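Local coordinates for nitrogen regulatory PII-like protein (Bacillus subtilis subsp. subtilis, PDB 4RX6), which binds ATP and is required for full induction of the nrgAB operon when ammonium is limiting, at residues K12-T17 / R67-I72; V16-N21 / P95-I100. All blocks are in the same frame, centred on the assembly; numbering follows the deposited sequence.

Both contacts start from strand 10-17, sharing V16 and T17, and together they account for its two flanks in the sheet. Contact 1 (12-17 with 67-72) is core: its centre lies about 2 Å from the centre of the chain and all twelve touching residues are buried. Regular strand pairing, apolar packing on one face and charged groups on the other dominate it. Contact 2 (16-21 with 95-100), about 9 Å away centre to centre, is also mostly buried but lies where strand pairing gives way to loop, and it is held by one bridge, an arginine and backbone carbonyls. R67 of the first and G96 and K99 of the second hold one ATP.

Contact 1: K12-T17 / R67-I72; sequences KVEIVT and RLKIEI. With ATP (adenosine-5'-triphosphate), chain F; ATP (adenosine-5'-triphosphate), chain E.
V13, I15 and T17 form hydrogen-bonded pairs with I72, I70 and L68 across two antiparallel strands whose N-to-C directions differ by 170°, with E14-E71 and V16-K69 as the non-hydrogen-bonded pairs between them. Six N-H...O bonds carry the ladder, from V13 N to I72 O at 2.8 Å to T17 N to L68 O at 3.1 Å.

The hydrogen-bonded pairs put their side chains on one face, where I15 and I70 come within 4.3 Å, CB to CB. The tips of I15 and I72 cross, CD1 to CD1 4.2 Å, each branch reached with CG1 anti to the carbonyl carbon. Helices 79-90 and 22-31 cover this face.

The face of E14, V16, K69 and E71 is largely charged. E14 and E71 run alongside each other, CG to CG 3.8 Å, with carboxylate planes turned 76° apart. The two carboxylates would probably repel, but E14 OE2 has a salt bridge with K12 of the third subunit, while E14 OE1 is hydrogen-bonded to Y103 OH, and E71 OE2 pairs with K69 of the second subunit. K12, bent along its chain, makes a long, weak salt bridge from NZ to E71 OE2 (3.4 Å); its stronger partner is E14 of the second subunit.

At one end the R67 chain bends at chi2 and NE donates to O3' of one ATP at 2.9 Å; V16 CG1 packs on the same ribose. At the other end I72 CA lies 3.7 Å from adenine N1 of a second ATP.

The pair forms the centre of the ferredoxin-like sheet of PII proteins: its helix-covered side makes the subunit core, its charged side faces the trimer partners, and its ends reach two ATP sites between subunits.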
ATOM      1  N   LYS B  12      -5.405   0.407   9.837  1.00 37.17           N
ATOM      2  CA  LYS B  12      -4.641  -0.585   9.128  1.00 35.64           C
ATOM      3  C   LYS B  12      -3.264  -0.651   9.720  1.00 37.10           C
ATOM      4  O   LYS B  12      -2.607   0.369   9.928  1.00 39.56           O
ATOM      5  CB  LYS B  12      -4.538  -0.243   7.653  1.00 43.28           C
ATOM      6  CG  LYS B  12      -3.356  -0.908   6.961  1.00 38.96           C
ATOM      7  CD  LYS B  12      -3.821  -1.838   5.901  1.00 40.06           C
ATOM      8  CE  LYS B  12      -3.766  -1.152   4.574  1.00 38.44           C
ATOM      9  NZ  LYS B  12      -4.954  -1.425   3.786  1.00 41.94           N
ATOM     10  N   VAL B  13      -2.823  -1.865   9.981  1.00 37.70           N
ATOM     11  CA  VAL B  13      -1.484  -2.092  10.446  1.00 34.68           C
ATOM     12  C   VAL B  13      -0.780  -2.825   9.333  1.00 37.41           C
ATOM     13  O   VAL B  13      -1.274  -3.844   8.848  1.00 38.34           O
ATOM     14  CB  VAL B  13      -1.490  -2.931  11.699  1.00 34.67           C
ATOM     15  CG1 VAL B  13      -0.076  -3.159  12.169  1.00 33.14           C
ATOM     16  CG2 VAL B  13      -2.333  -2.245  12.772  1.00 35.08           C
ATOM     17  N   GLU B  14       0.363  -2.292   8.920  1.00 37.22           N
ATOM     18  CA  GLU B  14       1.091  -2.798   7.767  1.00 37.41           C
ATOM     19  C   GLU B  14       2.493  -3.150   8.228  1.00 36.20           C
ATOM     20  O   GLU B  14       3.219  -2.270   8.675  1.00 34.24           O
ATOM     21  CB  GLU B  14       1.176  -1.704   6.721  1.00 36.75           C
ATOM     22  CG  GLU B  14       1.004  -2.128   5.298  1.00 40.53           C
ATOM     23  CD  GLU B  14       1.093  -0.923   4.364  1.00 49.13           C
ATOM     24  OE1 GLU B  14       0.094  -0.584   3.676  1.00 49.66           O
ATOM     25  OE2 GLU B  14       2.169  -0.290   4.347  1.00 46.83           O
ATOM     26  N   ILE B  15       2.861  -4.427   8.164  1.00 32.78           N
ATOM     27  CA  ILE B  15       4.204  -4.837   8.530  1.00 34.12           C
ATOM     28  C   ILE B  15       4.974  -5.190   7.260  1.00 38.66           C
ATOM     29  O   ILE B  15       4.441  -5.858   6.368  1.00 41.57           O
ATOM     30  CB  ILE B  15       4.200  -6.079   9.447  1.00 36.83           C
ATOM     31  CG1 ILE B  15       3.362  -5.837  10.719  1.00 36.10           C
ATOM     32  CG2 ILE B  15       5.643  -6.502   9.772  1.00 30.24           C
ATOM     33  CD1 ILE B  15       2.713  -7.104  11.308  1.00 27.74           C
ATOM     34  N   VAL B  16       6.209  -4.717   7.151  1.00 33.05           N
ATOM     35  CA  VAL B  16       7.064  -5.163   6.080  1.00 35.75           C
ATOM     36  C   VAL B  16       8.262  -5.732   6.793  1.00 36.43           C
ATOM     37  O   VAL B  16       8.831  -5.079   7.662  1.00 38.95           O
ATOM     38  CB  VAL B  16       7.473  -4.018   5.126  1.00 40.65           C
ATOM     39  CG1 VAL B  16       8.305  -4.573   3.971  1.00 35.01           C
ATOM     40  CG2 VAL B  16       6.230  -3.254   4.599  1.00 34.51           C
ATOM     41  N   THR B  17       8.633  -6.955   6.452  1.00 35.87           N
ATOM     42  CA  THR B  17       9.606  -7.691   7.241  1.00 39.06           C
ATOM     43  C   THR B  17      10.186  -8.796   6.383  1.00 39.67           C
ATOM     44  O   THR B  17       9.685  -9.060   5.303  1.00 36.10           O
ATOM     45  CB  THR B  17       8.942  -8.292   8.526  1.00 39.39           C
ATOM     46  OG1 THR B  17       9.907  -9.039   9.277  1.00 43.31           O
ATOM     47  CG2 THR B  17       7.765  -9.201   8.167  1.00 38.30           C
ATOM     48  N   ARG B  67      10.882  -9.567   0.703  1.00 41.14           N
ATOM     49  CA  ARG B  67      10.192  -9.094   1.880  1.00 37.75           C
ATOM     50  C   ARG B  67       8.762  -9.606   1.861  1.00 41.04           C
ATOM     51  O   ARG B  67       8.156  -9.749   0.800  1.00 40.62           O
ATOM     52  CB  ARG B  67      10.184  -7.570   1.906  1.00 36.40           C
ATOM     53  CG  ARG B  67      11.305  -6.898   2.668  1.00 38.85           C
ATOM     54  CD  ARG B  67      12.262  -7.839   3.334  1.00 41.15           C
ATOM     55  NE  ARG B  67      13.436  -7.090   3.762  1.00 46.88           N
ATOM     56  CZ  ARG B  67      14.598  -7.626   4.113  1.00 46.73           C
ATOM     57  NH1 ARG B  67      14.754  -8.946   4.093  1.00 47.53           N
ATOM     58  NH2 ARG B  67      15.604  -6.829   4.471  1.00 45.40           N
ATOM     59  N   LEU B  68       8.230  -9.866   3.048  1.00 39.89           N
ATOM     60  CA  LEU B  68       6.831 -10.185   3.232  1.00 37.55           C
ATOM     61  C   LEU B  68       6.093  -8.905   3.594  1.00 37.49           C
ATOM     62  O   LEU B  68       6.566  -8.135   4.407  1.00 40.53           O
ATOM     63  CB  LEU B  68       6.710 -11.172   4.391  1.00 38.97           C
ATOM     64  CG  LEU B  68       5.588 -12.198   4.315  1.00 43.17           C
ATOM     65  CD1 LEU B  68       5.447 -12.914   5.630  1.00 45.56           C
ATOM     66  CD2 LEU B  68       4.305 -11.517   3.964  1.00 45.26           C
ATOM     67  N   LYS B  69       4.941  -8.643   3.008  1.00 37.80           N
ATOM     68  CA  LYS B  69       4.147  -7.517   3.491  1.00 39.45           C
ATOM     69  C   LYS B  69       2.763  -7.938   3.973  1.00 42.49           C
ATOM     70  O   LYS B  69       1.961  -8.517   3.215  1.00 39.49           O
ATOM     71  CB  LYS B  69       3.982  -6.469   2.419  1.00 39.26           C
ATOM     72  CG  LYS B  69       3.036  -5.381   2.830  1.00 38.45           C
ATOM     73  CD  LYS B  69       2.420  -4.799   1.621  1.00 40.56           C
ATOM     74  CE  LYS B  69       2.638  -3.319   1.566  1.00 50.10           C
ATOM     75  NZ  LYS B  69       1.830  -2.721   0.455  1.00 59.31           N
ATOM     76  N   ILE B  70       2.486  -7.615   5.233  1.00 38.43           N
ATOM     77  CA  ILE B  70       1.271  -8.047   5.887  1.00 37.70           C
ATOM     78  C   ILE B  70       0.338  -6.875   6.192  1.00 37.61           C
ATOM     79  O   ILE B  70       0.743  -5.929   6.852  1.00 38.15           O
ATOM     80  CB  ILE B  70       1.625  -8.710   7.189  1.00 36.83           C
ATOM     81  CG1 ILE B  70       2.571  -9.886   6.933  1.00 38.66           C
ATOM     82  CG2 ILE B  70       0.361  -9.161   7.887  1.00 37.52           C
ATOM     83  CD1 ILE B  70       3.290 -10.364   8.194  1.00 36.45           C
ATOM     84  N   GLU B  71      -0.908  -6.940   5.729  1.00 36.70           N
ATOM     85  CA  GLU B  71      -1.882  -5.894   6.024  1.00 36.62           C
ATOM     86  C   GLU B  71      -3.030  -6.391   6.895  1.00 36.70           C
ATOM     87  O   GLU B  71      -3.763  -7.299   6.523  1.00 36.71           O
ATOM     88  CB  GLU B  71      -2.451  -5.320   4.742  1.00 35.91           C
ATOM     89  CG  GLU B  71      -1.425  -4.653   3.870  1.00 40.91           C
ATOM     90  CD  GLU B  71      -1.962  -4.383   2.482  1.00 47.62           C
ATOM     91  OE1 GLU B  71      -1.829  -5.275   1.615  1.00 45.47           O
ATOM     92  OE2 GLU B  71      -2.533  -3.287   2.265  1.00 49.50           O
ATOM     93  N   ILE B  72      -3.203  -5.750   8.044  1.00 38.07           N
ATOM     94  CA  ILE B  72      -4.208  -6.146   9.012  1.00 36.18           C
ATOM     95  C   ILE B  72      -5.067  -4.957   9.394  1.00 34.88           C
ATOM     96  O   ILE B  72      -4.599  -4.074  10.083  1.00 34.15           O
ATOM     97  CB  ILE B  72      -3.542  -6.624  10.295  1.00 34.80           C
ATOM     98  CG1 ILE B  72      -2.441  -7.634   9.979  1.00 32.72           C
ATOM     99  CG2 ILE B  72      -4.594  -7.184  11.237  1.00 36.73           C
ATOM    100  CD1 ILE B  72      -1.416  -7.767  11.051  1.00 32.66           C
TER
HETATM  101  PG  ATP F 202      16.800   1.246   8.029  1.00 69.45           P
HETATM  102  O1G ATP F 202      18.103   1.984   7.838  1.00 66.23           O
HETATM  103  O2G ATP F 202      15.890   1.275   6.815  1.00 65.46           O
HETATM  104  O3G ATP F 202      16.110   1.656   9.308  1.00 70.68           O
HETATM  105  PB  ATP F 202      16.796  -1.647   7.572  1.00 63.69           P
HETATM  106  O1B ATP F 202      17.185  -1.599   6.115  1.00 61.07           O
HETATM  107  O2B ATP F 202      17.249  -2.802   8.435  1.00 70.80           O
HETATM  108  O3B ATP F 202      17.275  -0.286   8.318  1.00 55.23           O
HETATM  109  PA  ATP F 202      14.220  -2.902   7.958  1.00 52.47           P
HETATM  110  O1A ATP F 202      13.152  -2.373   8.889  1.00 50.04           O
HETATM  111  O2A ATP F 202      14.904  -4.214   8.217  1.00 54.20           O
HETATM  112  O3A ATP F 202      15.188  -1.647   7.624  1.00 59.09           O
HETATM  113  O5' ATP F 202      13.568  -3.133   6.518  1.00 52.23           O
HETATM  114  C5' ATP F 202      12.893  -4.341   6.205  1.00 44.24           C
HETATM  115  C4' ATP F 202      12.034  -4.060   4.978  1.00 39.06           C
HETATM  116  O4' ATP F 202      11.005  -3.137   5.305  1.00 41.34           O
HETATM  117  C3' ATP F 202      12.794  -3.338   3.890  1.00 38.42           C
HETATM  118  O3' ATP F 202      13.541  -4.257   3.092  1.00 36.90           O
HETATM  119  C2' ATP F 202      11.689  -2.609   3.134  1.00 41.64           C
HETATM  120  O2' ATP F 202      11.021  -3.435   2.161  1.00 37.66           O
HETATM  121  C1' ATP F 202      10.667  -2.296   4.203  1.00 39.00           C
HETATM  122  N9  ATP F 202      10.880  -0.917   4.650  1.00 39.12           N
HETATM  123  C8  ATP F 202      11.724  -0.610   5.649  1.00 42.06           C
HETATM  124  N7  ATP F 202      11.750   0.723   5.873  1.00 42.27           N
HETATM  125  C5  ATP F 202      10.922   1.299   4.988  1.00 38.59           C
HETATM  126  C6  ATP F 202      10.517   2.691   4.709  1.00 36.76           C
HETATM  127  N6  ATP F 202      11.041   3.718   5.440  1.00 33.02           N
HETATM  128  N1  ATP F 202       9.616   2.868   3.711  1.00 37.69           N
HETATM  129  C2  ATP F 202       9.111   1.846   2.988  1.00 35.80           C
HETATM  130  N3  ATP F 202       9.447   0.558   3.193  1.00 39.91           N
HETATM  131  C4  ATP F 202      10.335   0.217   4.173  1.00 41.37           C
HETATM  132  PG  ATP E 201     -15.971 -13.618   7.018  1.00104.57           P
HETATM  133  O1G ATP E 201     -15.893 -14.455   8.282  1.00 85.81           O
HETATM  134  O2G ATP E 201     -15.858 -12.129   7.289  1.00 86.52           O
HETATM  135  O3G ATP E 201     -17.065 -13.993   6.043  1.00 84.38           O
HETATM  136  PB  ATP E 201     -13.181 -13.557   6.645  1.00 83.12           P
HETATM  137  O1B ATP E 201     -13.360 -12.655   7.865  1.00 68.09           O
HETATM  138  O2B ATP E 201     -12.274 -14.776   6.696  1.00 76.46           O
HETATM  139  O3B ATP E 201     -14.656 -13.977   6.154  1.00 85.13           O
HETATM  140  PA  ATP E 201     -13.222 -12.894   3.855  1.00 70.18           P
HETATM  141  O1A ATP E 201     -14.129 -11.745   3.464  1.00 62.43           O
HETATM  142  O2A ATP E 201     -13.611 -14.327   3.525  1.00 64.44           O
HETATM  143  O3A ATP E 201     -12.668 -12.709   5.373  1.00 63.62           O
HETATM  144  O5' ATP E 201     -11.808 -12.607   3.164  1.00 64.64           O
HETATM  145  C5' ATP E 201     -11.672 -11.953   1.917  1.00 51.87           C
HETATM  146  C4' ATP E 201     -10.254 -11.429   1.954  1.00 46.39           C
HETATM  147  O4' ATP E 201     -10.273 -10.088   2.438  1.00 49.08           O
HETATM  148  C3' ATP E 201      -9.434 -12.149   2.999  1.00 44.12           C
HETATM  149  O3' ATP E 201      -8.879 -13.375   2.534  1.00 45.68           O
HETATM  150  C2' ATP E 201      -8.353 -11.132   3.272  1.00 44.51           C
HETATM  151  O2' ATP E 201      -7.376 -11.183   2.229  1.00 46.22           O
HETATM  152  C1' ATP E 201      -9.072  -9.811   3.160  1.00 44.03           C
HETATM  153  N9  ATP E 201      -9.394  -9.365   4.530  1.00 47.16           N
HETATM  154  C8  ATP E 201     -10.528  -9.619   5.213  1.00 48.69           C
HETATM  155  N7  ATP E 201     -10.470  -9.063   6.453  1.00 49.39           N
HETATM  156  C5  ATP E 201      -9.282  -8.444   6.572  1.00 43.35           C
HETATM  157  C6  ATP E 201      -8.577  -7.658   7.602  1.00 41.12           C
HETATM  158  N6  ATP E 201      -9.137  -7.412   8.797  1.00 40.83           N
HETATM  159  N1  ATP E 201      -7.341  -7.197   7.316  1.00 41.79           N
HETATM  160  C2  ATP E 201      -6.749  -7.428   6.131  1.00 38.70           C
HETATM  161  N3  ATP E 201      -7.330  -8.135   5.149  1.00 40.52           N
HETATM  162  C4  ATP E 201      -8.573  -8.654   5.304  1.00 44.02           C

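Contact 2: V16-N21 / P95-I100. With ATP (adenosine-5'-triphosphate), chain F.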
ATOM      1  N   VAL B  16       6.209  -4.717   7.151  1.00 33.05           N
ATOM      2  CA  VAL B  16       7.064  -5.163   6.080  1.00 35.75           C
ATOM      3  C   VAL B  16       8.262  -5.732   6.793  1.00 36.43           C
ATOM      4  O   VAL B  16       8.831  -5.079   7.662  1.00 38.95           O
ATOM      5  CB  VAL B  16       7.473  -4.018   5.126  1.00 40.65           C
ATOM      6  CG1 VAL B  16       8.305  -4.573   3.971  1.00 35.01           C
ATOM      7  CG2 VAL B  16       6.230  -3.254   4.599  1.00 34.51           C
ATOM      8  N   THR B  17       8.633  -6.955   6.452  1.00 35.87           N
ATOM      9  CA  THR B  17       9.606  -7.691   7.241  1.00 39.06           C
ATOM     10  C   THR B  17      10.186  -8.796   6.383  1.00 39.67           C
ATOM     11  O   THR B  17       9.685  -9.060   5.303  1.00 36.10           O
ATOM     12  CB  THR B  17       8.942  -8.292   8.526  1.00 39.39           C
ATOM     13  OG1 THR B  17       9.907  -9.039   9.277  1.00 43.31           O
ATOM     14  CG2 THR B  17       7.765  -9.201   8.167  1.00 38.30           C
ATOM     15  N   ARG B  18      11.251  -9.429   6.855  1.00 45.84           N
ATOM     16  CA  ARG B  18      11.769 -10.627   6.198  1.00 48.85           C
ATOM     17  C   ARG B  18      10.769 -11.780   6.301  1.00 49.43           C
ATOM     18  O   ARG B  18       9.930 -11.808   7.203  1.00 49.59           O
ATOM     19  CB  ARG B  18      13.092 -11.059   6.828  1.00 50.84           C
ATOM     20  CG  ARG B  18      12.923 -11.839   8.125  1.00 54.60           C
ATOM     21  CD  ARG B  18      14.215 -12.509   8.535  1.00 57.74           C
ATOM     22  NE  ARG B  18      15.262 -11.535   8.816  1.00 56.83           N
ATOM     23  CZ  ARG B  18      15.328 -10.830   9.937  1.00 55.64           C
ATOM     24  NH1 ARG B  18      14.398 -10.986  10.873  1.00 52.63           N
ATOM     25  NH2 ARG B  18      16.320  -9.971  10.117  1.00 57.26           N
ATOM     26  N   PRO B  19      10.868 -12.748   5.384  1.00 48.21           N
ATOM     27  CA  PRO B  19       9.928 -13.873   5.356  1.00 57.06           C
ATOM     28  C   PRO B  19      10.251 -14.978   6.376  1.00 62.23           C
ATOM     29  O   PRO B  19      10.845 -15.991   5.994  1.00 60.70           O
ATOM     30  CB  PRO B  19      10.080 -14.426   3.924  1.00 50.19           C
ATOM     31  CG  PRO B  19      11.028 -13.517   3.225  1.00 51.25           C
ATOM     32  CD  PRO B  19      11.814 -12.807   4.265  1.00 48.07           C
ATOM     33  N   ALA B  20       9.864 -14.805   7.638  1.00 59.49           N
ATOM     34  CA  ALA B  20      10.154 -15.839   8.640  1.00 67.18           C
ATOM     35  C   ALA B  20       9.411 -15.648   9.963  1.00 65.55           C
ATOM     36  O   ALA B  20       9.291 -14.522  10.467  1.00 60.90           O
ATOM     37  CB  ALA B  20      11.658 -15.929   8.892  1.00 63.64           C
ATOM     38  N   ASN B  21       8.948 -16.766  10.527  1.00 62.51           N
ATOM     39  CA  ASN B  21       8.104 -16.752  11.722  1.00 63.19           C
ATOM     40  C   ASN B  21       6.753 -16.156  11.404  1.00 62.15           C
ATOM     41  O   ASN B  21       6.044 -15.713  12.318  1.00 55.92           O
ATOM     42  CB  ASN B  21       8.710 -15.918  12.857  1.00 62.26           C
ATOM     43  CG  ASN B  21      10.063 -16.403  13.284  1.00 61.96           C
ATOM     44  OD1 ASN B  21      11.014 -15.626  13.337  1.00 65.05           O
ATOM     45  ND2 ASN B  21      10.165 -17.690  13.591  1.00 59.97           N
ATOM     46  N   PRO B  95      19.250  -6.614  10.998  1.00 68.69           N
ATOM     47  CA  PRO B  95      18.404  -5.834  10.085  1.00 66.42           C
ATOM     48  C   PRO B  95      17.686  -6.711   9.068  1.00 60.87           C
ATOM     49  O   PRO B  95      18.201  -7.736   8.619  1.00 59.61           O
ATOM     50  CB  PRO B  95      19.391  -4.856   9.429  1.00 64.32           C
ATOM     51  CG  PRO B  95      20.537  -4.764  10.414  1.00 68.00           C
ATOM     52  CD  PRO B  95      20.656  -6.170  10.957  1.00 68.83           C
ATOM     53  N   GLY B  96      16.483  -6.284   8.718  1.00 52.81           N
ATOM     54  CA  GLY B  96      15.554  -7.111   7.988  1.00 51.51           C
ATOM     55  C   GLY B  96      14.447  -7.528   8.936  1.00 52.11           C
ATOM     56  O   GLY B  96      13.550  -8.294   8.582  1.00 52.35           O
ATOM     57  N   ASP B  97      14.517  -7.029  10.164  1.00 53.06           N
ATOM     58  CA  ASP B  97      13.472  -7.275  11.146  1.00 50.11           C
ATOM     59  C   ASP B  97      12.196  -6.559  10.719  1.00 46.30           C
ATOM     60  O   ASP B  97      11.080  -6.967  11.089  1.00 39.60           O
ATOM     61  CB  ASP B  97      13.918  -6.770  12.514  1.00 51.46           C
ATOM     62  CG  ASP B  97      14.528  -7.861  13.371  1.00 55.59           C
ATOM     63  OD1 ASP B  97      14.612  -9.006  12.890  1.00 56.84           O
ATOM     64  OD2 ASP B  97      14.934  -7.572  14.521  1.00 55.08           O
ATOM     65  N   GLY B  98      12.369  -5.475   9.958  1.00 43.57           N
ATOM     66  CA  GLY B  98      11.242  -4.758   9.372  1.00 42.22           C
ATOM     67  C   GLY B  98      10.634  -3.631  10.209  1.00 38.15           C
ATOM     68  O   GLY B  98      11.145  -3.262  11.276  1.00 36.51           O
ATOM     69  N   LYS B  99       9.523  -3.092   9.718  1.00 32.73           N
ATOM     70  CA  LYS B  99       8.929  -1.901  10.289  1.00 31.54           C
ATOM     71  C   LYS B  99       7.432  -2.059  10.278  1.00 31.78           C
ATOM     72  O   LYS B  99       6.909  -2.864   9.524  1.00 34.45           O
ATOM     73  CB  LYS B  99       9.301  -0.670   9.461  1.00 33.57           C
ATOM     74  CG  LYS B  99      10.775  -0.337   9.414  1.00 33.61           C
ATOM     75  CD  LYS B  99      10.924   1.158   9.339  1.00 37.09           C
ATOM     76  CE  LYS B  99      12.281   1.596   9.822  1.00 43.44           C
ATOM     77  NZ  LYS B  99      13.345   0.927   9.053  1.00 47.24           N
ATOM     78  N   ILE B 100       6.739  -1.279  11.099  1.00 30.64           N
ATOM     79  CA  ILE B 100       5.288  -1.325  11.139  1.00 30.14           C
ATOM     80  C   ILE B 100       4.701   0.074  10.969  1.00 34.44           C
ATOM     81  O   ILE B 100       5.078   1.026  11.660  1.00 34.49           O
ATOM     82  CB  ILE B 100       4.773  -1.890  12.461  1.00 33.90           C
ATOM     83  CG1 ILE B 100       5.561  -3.142  12.857  1.00 31.47           C
ATOM     84  CG2 ILE B 100       3.266  -2.141  12.368  1.00 30.94           C
ATOM     85  CD1 ILE B 100       4.984  -3.865  14.051  1.00 35.66           C
TER
HETATM   86  PG  ATP F 202      16.800   1.246   8.029  1.00 69.45           P
HETATM   87  O1G ATP F 202      18.103   1.984   7.838  1.00 66.23           O
HETATM   88  O2G ATP F 202      15.890   1.275   6.815  1.00 65.46           O
HETATM   89  O3G ATP F 202      16.110   1.656   9.308  1.00 70.68           O
HETATM   90  PB  ATP F 202      16.796  -1.647   7.572  1.00 63.69           P
HETATM   91  O1B ATP F 202      17.185  -1.599   6.115  1.00 61.07           O
HETATM   92  O2B ATP F 202      17.249  -2.802   8.435  1.00 70.80           O
HETATM   93  O3B ATP F 202      17.275  -0.286   8.318  1.00 55.23           O
HETATM   94  PA  ATP F 202      14.220  -2.902   7.958  1.00 52.47           P
HETATM   95  O1A ATP F 202      13.152  -2.373   8.889  1.00 50.04           O
HETATM   96  O2A ATP F 202      14.904  -4.214   8.217  1.00 54.20           O
HETATM   97  O3A ATP F 202      15.188  -1.647   7.624  1.00 59.09           O
HETATM   98  O5' ATP F 202      13.568  -3.133   6.518  1.00 52.23           O
HETATM   99  C5' ATP F 202      12.893  -4.341   6.205  1.00 44.24           C
HETATM  100  C4' ATP F 202      12.034  -4.060   4.978  1.00 39.06           C
HETATM  101  O4' ATP F 202      11.005  -3.137   5.305  1.00 41.34           O
HETATM  102  C3' ATP F 202      12.794  -3.338   3.890  1.00 38.42           C
HETATM  103  O3' ATP F 202      13.541  -4.257   3.092  1.00 36.90           O
HETATM  104  C2' ATP F 202      11.689  -2.609   3.134  1.00 41.64           C
HETATM  105  O2' ATP F 202      11.021  -3.435   2.161  1.00 37.66           O
HETATM  106  C1' ATP F 202      10.667  -2.296   4.203  1.00 39.00           C
HETATM  107  N9  ATP F 202      10.880  -0.917   4.650  1.00 39.12           N
HETATM  108  C8  ATP F 202      11.724  -0.610   5.649  1.00 42.06           C
HETATM  109  N7  ATP F 202      11.750   0.723   5.873  1.00 42.27           N
HETATM  110  C5  ATP F 202      10.922   1.299   4.988  1.00 38.59           C
HETATM  111  C6  ATP F 202      10.517   2.691   4.709  1.00 36.76           C
HETATM  112  N6  ATP F 202      11.041   3.718   5.440  1.00 33.02           N
HETATM  113  N1  ATP F 202       9.616   2.868   3.711  1.00 37.69           N
HETATM  114  C2  ATP F 202       9.111   1.846   2.988  1.00 35.80           C
HETATM  115  N3  ATP F 202       9.447   0.558   3.193  1.00 39.91           N
HETATM  116  C4  ATP F 202      10.335   0.217   4.173  1.00 41.37           C
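R18 reaches across to the 95-98 loop, and its course begins beside the backbone of G96. Its own N bonds to G96 O at 3.1 Å, and CB lies 3.3 Å from that same oxygen. CG stands between the backbone N and the carbonyl carbon (chi1 80°), which places it, like CB, against G96 O, and a bend at chi3 (63°) folds the guanidinium back, so that NE also stays near this oxygen. CZ then lies 3.4 Å from G96 O, which sits over the centre of one guanidinium face. At the tip the interactions move to the edge: NH1 meets D97 OD1 at 2.8 Å, almost in the guanidinium plane, in a salt bridge whose carboxylate is turned 80° from that plane. NH2 bonds to S94 O and, weakly, to P95 O (3.3 Å). The carboxylate is fixed from its other oxygen, as T92 N and G93 N both bond to D97 OD2.

T17 OG1 donates to D97 O at 3.0 Å, from well above the carbonyl plane. In this conformation, which these bonds probably help to hold, G96 N donates to ATP O2A at 2.7 Å, and K99 NZ reaches the terminal phosphate, 2.9 Å from O3G.

The loop follows helix 79-90 and feeds strand 99-110, whose K99 pairs with V16 in a hydrogen-bonded bridge, while K99 and I100 extend the sheet to a strand of the third subunit.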